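Local coordinates for lipase-esterase related protein (Clostridium acetobutylicum, PDB 3E0X) that is of unknown function but has the alpha/beta hydrolase fold and is probably a hydrolase of the lipase and esterase kind, at residues A[7-13]-A[40-46]; A[193-199]-A[220-226]. All coordinates share one frame; numbering follows the deposited sequence.

Contact 1 of 2, residues A[7-13]-A[40-46]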
loop_
_atom_site.group_PDB
_atom_site.type_symbol
_atom_site.label_atom_id
_atom_site.label_comp_id
_atom_site.label_asym_id
_atom_site.label_seq_id
_atom_site.Cartn_x
_atom_site.Cartn_y
_atom_site.Cartn_z
ATOM N N TYR A 7 -3.660 -10.519 -10.557
ATOM C CA TYR A 7 -4.038 -9.124 -10.570
ATOM C C TYR A 7 -5.410 -8.995 -11.225
ATOM O O TYR A 7 -5.882 -9.915 -11.931
ATOM C CB TYR A 7 -3.031 -8.265 -11.348
ATOM C CG TYR A 7 -3.010 -8.555 -12.829
ATOM C CD1 TYR A 7 -3.778 -7.806 -13.718
ATOM C CD2 TYR A 7 -2.236 -9.588 -13.335
ATOM C CE1 TYR A 7 -3.780 -8.088 -15.102
ATOM C CE2 TYR A 7 -2.210 -9.861 -14.698
ATOM C CZ TYR A 7 -2.987 -9.113 -15.576
ATOM O OH TYR A 7 -2.960 -9.404 -16.936
ATOM N N VAL A 8 -6.010 -7.838 -10.998
ATOM C CA VAL A 8 -7.260 -7.418 -11.634
ATOM C C VAL A 8 -6.961 -6.181 -12.493
ATOM O O VAL A 8 -6.232 -5.277 -12.035
ATOM C CB VAL A 8 -8.335 -7.096 -10.558
ATOM C CG1 VAL A 8 -9.546 -6.436 -11.179
ATOM C CG2 VAL A 8 -8.774 -8.372 -9.846
ATOM N N HIS A 9 -7.558 -6.114 -13.676
ATOM C CA HIS A 9 -7.265 -5.066 -14.642
ATOM C C HIS A 9 -8.562 -4.338 -14.970
ATOM O O HIS A 9 -9.494 -4.938 -15.529
ATOM C CB HIS A 9 -6.712 -5.767 -15.878
ATOM C CG HIS A 9 -6.013 -4.861 -16.836
ATOM N ND1 HIS A 9 -5.588 -5.292 -18.074
ATOM C CD2 HIS A 9 -5.659 -3.555 -16.744
ATOM C CE1 HIS A 9 -5.018 -4.284 -18.711
ATOM N NE2 HIS A 9 -5.028 -3.222 -17.921
ATOM N N VAL A 10 -8.638 -3.061 -14.593
ATOM C CA VAL A 10 -9.864 -2.269 -14.752
ATOM C C VAL A 10 -9.540 -0.854 -15.239
ATOM O O VAL A 10 -8.360 -0.493 -15.415
ATOM C CB VAL A 10 -10.671 -2.180 -13.436
ATOM C CG1 VAL A 10 -11.138 -3.552 -13.061
ATOM C CG2 VAL A 10 -9.826 -1.564 -12.324
ATOM N N GLY A 11 -10.576 -0.046 -15.435
ATOM C CA GLY A 11 -10.382 1.315 -15.897
ATOM C C GLY A 11 -10.203 1.434 -17.403
ATOM O O GLY A 11 -10.624 0.574 -18.177
ATOM N N ASN A 12 -9.583 2.526 -17.816
ATOM C CA ASN A 12 -9.376 2.809 -19.221
ATOM C C ASN A 12 -8.067 2.167 -19.635
ATOM O O ASN A 12 -6.971 2.721 -19.423
ATOM C CB ASN A 12 -9.366 4.329 -19.382
ATOM C CG ASN A 12 -9.009 4.755 -20.761
ATOM O OD1 ASN A 12 -9.013 3.941 -21.677
ATOM N ND2 ASN A 12 -8.630 6.025 -20.909
ATOM N N LYS A 13 -8.162 0.973 -20.211
ATOM C CA LYS A 13 -6.973 0.151 -20.409
ATOM C C LYS A 13 -6.015 0.739 -21.432
ATOM O O LYS A 13 -4.839 0.352 -21.481
ATOM C CB LYS A 13 -7.365 -1.279 -20.759
ATOM C CG LYS A 13 -8.099 -1.955 -19.618
ATOM C CD LYS A 13 -8.450 -3.384 -19.988
ATOM C CE LYS A 13 -9.174 -4.073 -18.851
ATOM N NZ LYS A 13 -9.550 -5.453 -19.258
ATOM N N GLU A 40 -11.117 5.743 -12.933
ATOM C CA GLU A 40 -11.535 4.997 -14.128
ATOM C C GLU A 40 -10.947 5.498 -15.426
ATOM O O GLU A 40 -10.967 4.768 -16.431
ATOM C CB GLU A 40 -13.066 4.971 -14.213
ATOM C CG GLU A 40 -13.652 3.961 -13.292
ATOM C CD GLU A 40 -15.128 3.761 -13.515
ATOM O OE1 GLU A 40 -15.579 3.894 -14.679
ATOM O OE2 GLU A 40 -15.821 3.457 -12.516
ATOM N N ASP A 41 -10.383 6.703 -15.419
ATOM C CA ASP A 41 -9.770 7.262 -16.622
ATOM C C ASP A 41 -8.352 6.734 -16.843
ATOM O O ASP A 41 -7.716 7.026 -17.872
ATOM C CB ASP A 41 -9.746 8.804 -16.576
ATOM C CG ASP A 41 -11.105 9.432 -16.912
ATOM O OD1 ASP A 41 -11.887 8.807 -17.652
ATOM O OD2 ASP A 41 -11.394 10.562 -16.447
ATOM N N TYR A 42 -7.859 5.970 -15.870
ATOM C CA TYR A 42 -6.500 5.439 -15.929
ATOM C C TYR A 42 -6.479 3.932 -16.122
ATOM O O TYR A 42 -7.486 3.251 -15.944
ATOM C CB TYR A 42 -5.770 5.799 -14.650
ATOM C CG TYR A 42 -5.879 7.260 -14.297
ATOM C CD1 TYR A 42 -5.469 8.254 -15.192
ATOM C CD2 TYR A 42 -6.406 7.659 -13.073
ATOM C CE1 TYR A 42 -5.570 9.605 -14.869
ATOM C CE2 TYR A 42 -6.506 8.996 -12.737
ATOM C CZ TYR A 42 -6.089 9.965 -13.632
ATOM O OH TYR A 42 -6.200 11.280 -13.250
ATOM N N ASN A 43 -5.319 3.411 -16.520
ATOM C CA ASN A 43 -5.154 1.992 -16.759
ATOM C C ASN A 43 -4.795 1.375 -15.413
ATOM O O ASN A 43 -3.661 1.503 -14.969
ATOM C CB ASN A 43 -4.057 1.770 -17.802
ATOM C CG ASN A 43 -3.772 0.313 -18.043
ATOM O OD1 ASN A 43 -4.684 -0.514 -18.030
ATOM N ND2 ASN A 43 -2.499 -0.014 -18.270
ATOM N N CYS A 44 -5.770 0.747 -14.751
ATOM C CA CYS A 44 -5.599 0.330 -13.354
ATOM C C CYS A 44 -5.302 -1.156 -13.240
ATOM O O CYS A 44 -6.072 -2.013 -13.721
ATOM C CB CYS A 44 -6.858 0.652 -12.535
ATOM S SG CYS A 44 -7.261 2.415 -12.413
ATOM N N ILE A 45 -4.206 -1.464 -12.554
ATOM C CA ILE A 45 -3.777 -2.842 -12.338
ATOM C C ILE A 45 -3.679 -3.018 -10.830
ATOM O O ILE A 45 -2.936 -2.305 -10.178
ATOM C CB ILE A 45 -2.394 -3.126 -13.019
ATOM C CG1 ILE A 45 -2.465 -2.842 -14.536
ATOM C CG2 ILE A 45 -1.986 -4.559 -12.801
ATOM C CD1 ILE A 45 -1.073 -2.747 -15.244
ATOM N N LEU A 46 -4.459 -3.945 -10.284
ATOM C CA LEU A 46 -4.482 -4.148 -8.828
ATOM C C LEU A 46 -3.918 -5.518 -8.548
ATOM O O LEU A 46 -4.455 -6.502 -9.014
ATOM C CB LEU A 46 -5.907 -3.983 -8.265
ATOM C CG LEU A 46 -6.408 -2.569 -8.630
ATOM C CD1 LEU A 46 -7.322 -2.625 -9.834
ATOM C CD2 LEU A 46 -7.045 -1.827 -7.455
#

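Contact 2 of 2, residues A[193-199]-A[220-226]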
loop_
_atom_site.group_PDB
_atom_site.type_symbol
_atom_site.label_atom_id
_atom_site.label_comp_id
_atom_site.label_asym_id
_atom_site.label_seq_id
_atom_site.Cartn_x
_atom_site.Cartn_y
_atom_site.Cartn_z
ATOM N N ALA A 193 3.126 11.305 -0.368
ATOM C CA ALA A 193 2.572 10.574 0.763
ATOM C C ALA A 193 1.194 11.172 1.057
ATOM O O ALA A 193 1.037 12.405 1.019
ATOM C CB ALA A 193 3.481 10.701 1.965
ATOM N N ILE A 194 0.205 10.317 1.355
ATOM C CA ILE A 194 -1.173 10.747 1.665
ATOM C C ILE A 194 -1.564 9.997 2.929
ATOM O O ILE A 194 -1.406 8.781 2.983
ATOM C CB ILE A 194 -2.161 10.357 0.536
ATOM C CG1 ILE A 194 -1.787 11.054 -0.769
ATOM C CG2 ILE A 194 -3.593 10.745 0.932
ATOM C CD1 ILE A 194 -2.535 10.469 -1.970
ATOM N N VAL A 195 -2.083 10.705 3.934
ATOM C CA VAL A 195 -2.353 10.063 5.235
ATOM C C VAL A 195 -3.357 10.910 6.004
ATOM O O VAL A 195 -3.488 12.101 5.732
ATOM C CB VAL A 195 -1.039 9.943 6.066
ATOM C CG1 VAL A 195 -0.514 11.299 6.498
ATOM C CG2 VAL A 195 -1.189 9.015 7.264
ATOM N N ALA A 196 -4.061 10.281 6.955
ATOM C CA ALA A 196 -4.953 11.002 7.866
ATOM C C ALA A 196 -4.211 11.345 9.162
ATOM O O ALA A 196 -3.500 10.491 9.745
ATOM C CB ALA A 196 -6.160 10.138 8.166
ATOM N N LYS A 197 -4.406 12.583 9.623
ATOM C CA LYS A 197 -3.746 13.078 10.821
ATOM C C LYS A 197 -4.080 12.245 12.052
ATOM O O LYS A 197 -3.228 12.086 12.948
ATOM C CB LYS A 197 -4.134 14.545 11.045
ATOM C CG LYS A 197 -3.499 15.210 12.274
ATOM C CD LYS A 197 -4.008 16.639 12.362
ATOM C CE LYS A 197 -3.591 17.287 13.688
ATOM N NZ LYS A 197 -4.321 18.570 13.900
ATOM N N ASP A 198 -5.295 11.701 12.096
ATOM C CA ASP A 198 -5.736 10.938 13.253
ATOM C C ASP A 198 -5.286 9.474 13.255
ATOM O O ASP A 198 -5.706 8.697 14.117
ATOM C CB ASP A 198 -7.260 11.079 13.437
ATOM C CG ASP A 198 -8.067 10.628 12.230
ATOM O OD1 ASP A 198 -7.481 10.281 11.199
ATOM O OD2 ASP A 198 -9.324 10.583 12.318
ATOM N N GLU A 199 -4.402 9.078 12.336
ATOM C CA GLU A 199 -3.833 7.719 12.396
ATOM C C GLU A 199 -3.250 7.346 13.740
ATOM O O GLU A 199 -2.487 8.135 14.332
ATOM C CB GLU A 199 -2.700 7.573 11.387
ATOM C CG GLU A 199 -3.186 7.269 10.000
ATOM C CD GLU A 199 -3.335 5.789 9.733
ATOM O OE1 GLU A 199 -3.627 5.453 8.567
ATOM O OE2 GLU A 199 -3.182 4.964 10.677
ATOM N N LYS A 220 0.137 15.090 1.530
ATOM C CA LYS A 220 -1.228 15.544 1.821
ATOM C C LYS A 220 -1.693 14.914 3.123
ATOM O O LYS A 220 -1.674 13.678 3.265
ATOM C CB LYS A 220 -2.200 15.178 0.711
ATOM C CG LYS A 220 -3.668 15.334 1.121
ATOM C CD LYS A 220 -4.057 16.804 1.327
ATOM C CE LYS A 220 -5.510 16.895 1.719
ATOM N NZ LYS A 220 -5.998 18.307 1.801
ATOM N N ILE A 221 -2.091 15.760 4.083
ATOM C CA ILE A 221 -2.613 15.268 5.361
ATOM C C ILE A 221 -4.104 15.595 5.422
ATOM O O ILE A 221 -4.483 16.762 5.449
ATOM C CB ILE A 221 -1.879 15.894 6.570
ATOM C CG1 ILE A 221 -0.369 15.635 6.494
ATOM C CG2 ILE A 221 -2.452 15.352 7.862
ATOM C CD1 ILE A 221 0.444 16.490 7.484
ATOM N N PHE A 222 -4.939 14.568 5.412
ATOM C CA PHE A 222 -6.371 14.750 5.675
ATOM C C PHE A 222 -6.602 14.855 7.184
ATOM O O PHE A 222 -5.889 14.206 7.958
ATOM C CB PHE A 222 -7.169 13.569 5.124
ATOM C CG PHE A 222 -7.297 13.571 3.630
ATOM C CD1 PHE A 222 -8.399 14.170 3.011
ATOM C CD2 PHE A 222 -6.332 12.957 2.836
ATOM C CE1 PHE A 222 -8.517 14.175 1.615
ATOM C CE2 PHE A 222 -6.448 12.958 1.437
ATOM C CZ PHE A 222 -7.535 13.555 0.843
ATOM N N GLU A 223 -7.579 15.664 7.610
ATOM C CA GLU A 223 -7.813 15.827 9.038
ATOM C C GLU A 223 -8.244 14.506 9.668
ATOM O O GLU A 223 -7.760 14.139 10.737
ATOM C CB GLU A 223 -8.853 16.915 9.307
ATOM C CG GLU A 223 -8.892 17.425 10.742
ATOM C CD GLU A 223 -9.715 18.695 10.888
ATOM O OE1 GLU A 223 -10.159 19.233 9.845
ATOM O OE2 GLU A 223 -9.910 19.158 12.040
ATOM N N THR A 224 -9.136 13.778 8.995
ATOM C CA THR A 224 -9.713 12.564 9.563
ATOM C C THR A 224 -9.765 11.408 8.561
ATOM O O THR A 224 -9.455 11.583 7.375
ATOM C CB THR A 224 -11.153 12.836 10.070
ATOM O OG1 THR A 224 -11.983 13.182 8.950
ATOM C CG2 THR A 224 -11.177 13.962 11.114
ATOM N N GLY A 225 -10.151 10.230 9.050
ATOM C CA GLY A 225 -10.298 9.044 8.213
ATOM C C GLY A 225 -9.556 7.826 8.771
ATOM O O GLY A 225 -9.867 6.688 8.421
ATOM N N LYS A 226 -8.560 8.064 9.628
ATOM C CA LYS A 226 -7.756 6.984 10.199
ATOM C C LYS A 226 -7.267 6.019 9.102
ATOM O O LYS A 226 -7.035 6.466 7.967
ATOM C CB LYS A 226 -8.521 6.302 11.351
ATOM C CG LYS A 226 -8.619 7.219 12.571
ATOM C CD LYS A 226 -9.473 6.629 13.697
ATOM C CE LYS A 226 -9.637 7.642 14.847
ATOM N NZ LYS A 226 -10.851 7.347 15.705
HETATM O O HOH W 1 -4.426 7.319 6.883
HETATM O O HOH W 2 -11.614 9.365 11.479
#

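Contact 1 of 2, residues A[7-13]-A[40-46]
H9 reaches across to N43 and donates from its ring NE2 to the amide oxygen OD1, 2.7 Å away. The oxygen lies almost in the imidazole plane and is met on a lone pair, while the ring and amide planes stand 57° apart. With CG of H9 anti to the backbone N (chi1 -164°), the ring leans along the neighbouring strand, and its CD2 comes 3.9 Å from CG1 of I45. K13 folds back over one face of the imidazole through CD, off towards the rim. N43 is buried; its ND2 is bonded to T18 of the next strand, so both ends of the amide are used and its rotation is fixed. On the same face of the sheet, CG2 of I45 meets CD1 of the Y7 ring at 3.8 Å. The opposite face carries V10, whose CG2 touches both CB of C44 and CD1 of L46, the V10 and L46 side chains crossing at about a right angle. Between these two layers the backbones pair through V8 with L46 and V10 with C44, two bonds each. Beyond them N12 N donates to Y42 O (2.9 Å). The two segments form an antiparallel pair in which 7-11, an outermost strand, borders 43-47 at the antiparallel edge of the mixed central sheet of an alpha/beta hydrolase fold.

Contact 2 of 2, residues A[193-199]-A[220-226]
OE1 of E199 accepts a hydrogen bond from a water 2.6 Å away and is also hydrogen-bonded to ND1 of H227, while its sister oxygen OE2 receives the backbone N-H groups of L201 and T202. The carboxylate thus has four polar partners. The same water donates to K226 O and accepts from A196 N, tying the two loops together at the ends of their strands. D198 does related work nearer the surface. Its CG sits between the backbone N and the carbonyl carbon (chi1 58°), which brings OD1 to K226 N at 2.9 Å, met on the syn side but 30° out of the carboxylate plane. OD2 holds a second water, shared with G225 N, and lies 3.4 Å from CG of K226, whose extended chain crosses the aspartate at about a right angle. These loops continue strands 191-196 and 217-222, the two parallel strands of a beta-alpha-beta unit whose helix 204-213 packs on V195 and I221; such strand ends commonly carry the acid and histidine of alpha/beta hydrolases, roles consistent with E199 and H227. Within the strands, K197 N donates to F222 O at 2.8 Å. I194 and F222 lie side by side, CG2 of I194 meeting the ring in plane at its edge, 3.6 Å from CE2. Over the centre of one ring face stands CE of K220, 3.9 Å above the plane.

Contacts 1 and 2 sit at the two edges of one seven-stranded sheet: 7-11 and 217-222 are its outermost strands within the chain, and strands 18-22, 86-91 and 109-115 lie between the two pairs. Their centres are 25 Å apart and their nearest atoms about 12 Å, with no touch. Contact 1 joins antiparallel strands, contact 2 parallel ones. They also differ in distance from the ortho-xylene pocket, which includes S92 and H227: the side chain of E199 in contact 2 is about 8 Å from the ligand, that of L46 in contact 1 about 13 Å. Through the bond from E199 to H227, contact 2 is linked directly to that pocket and probably to the active site.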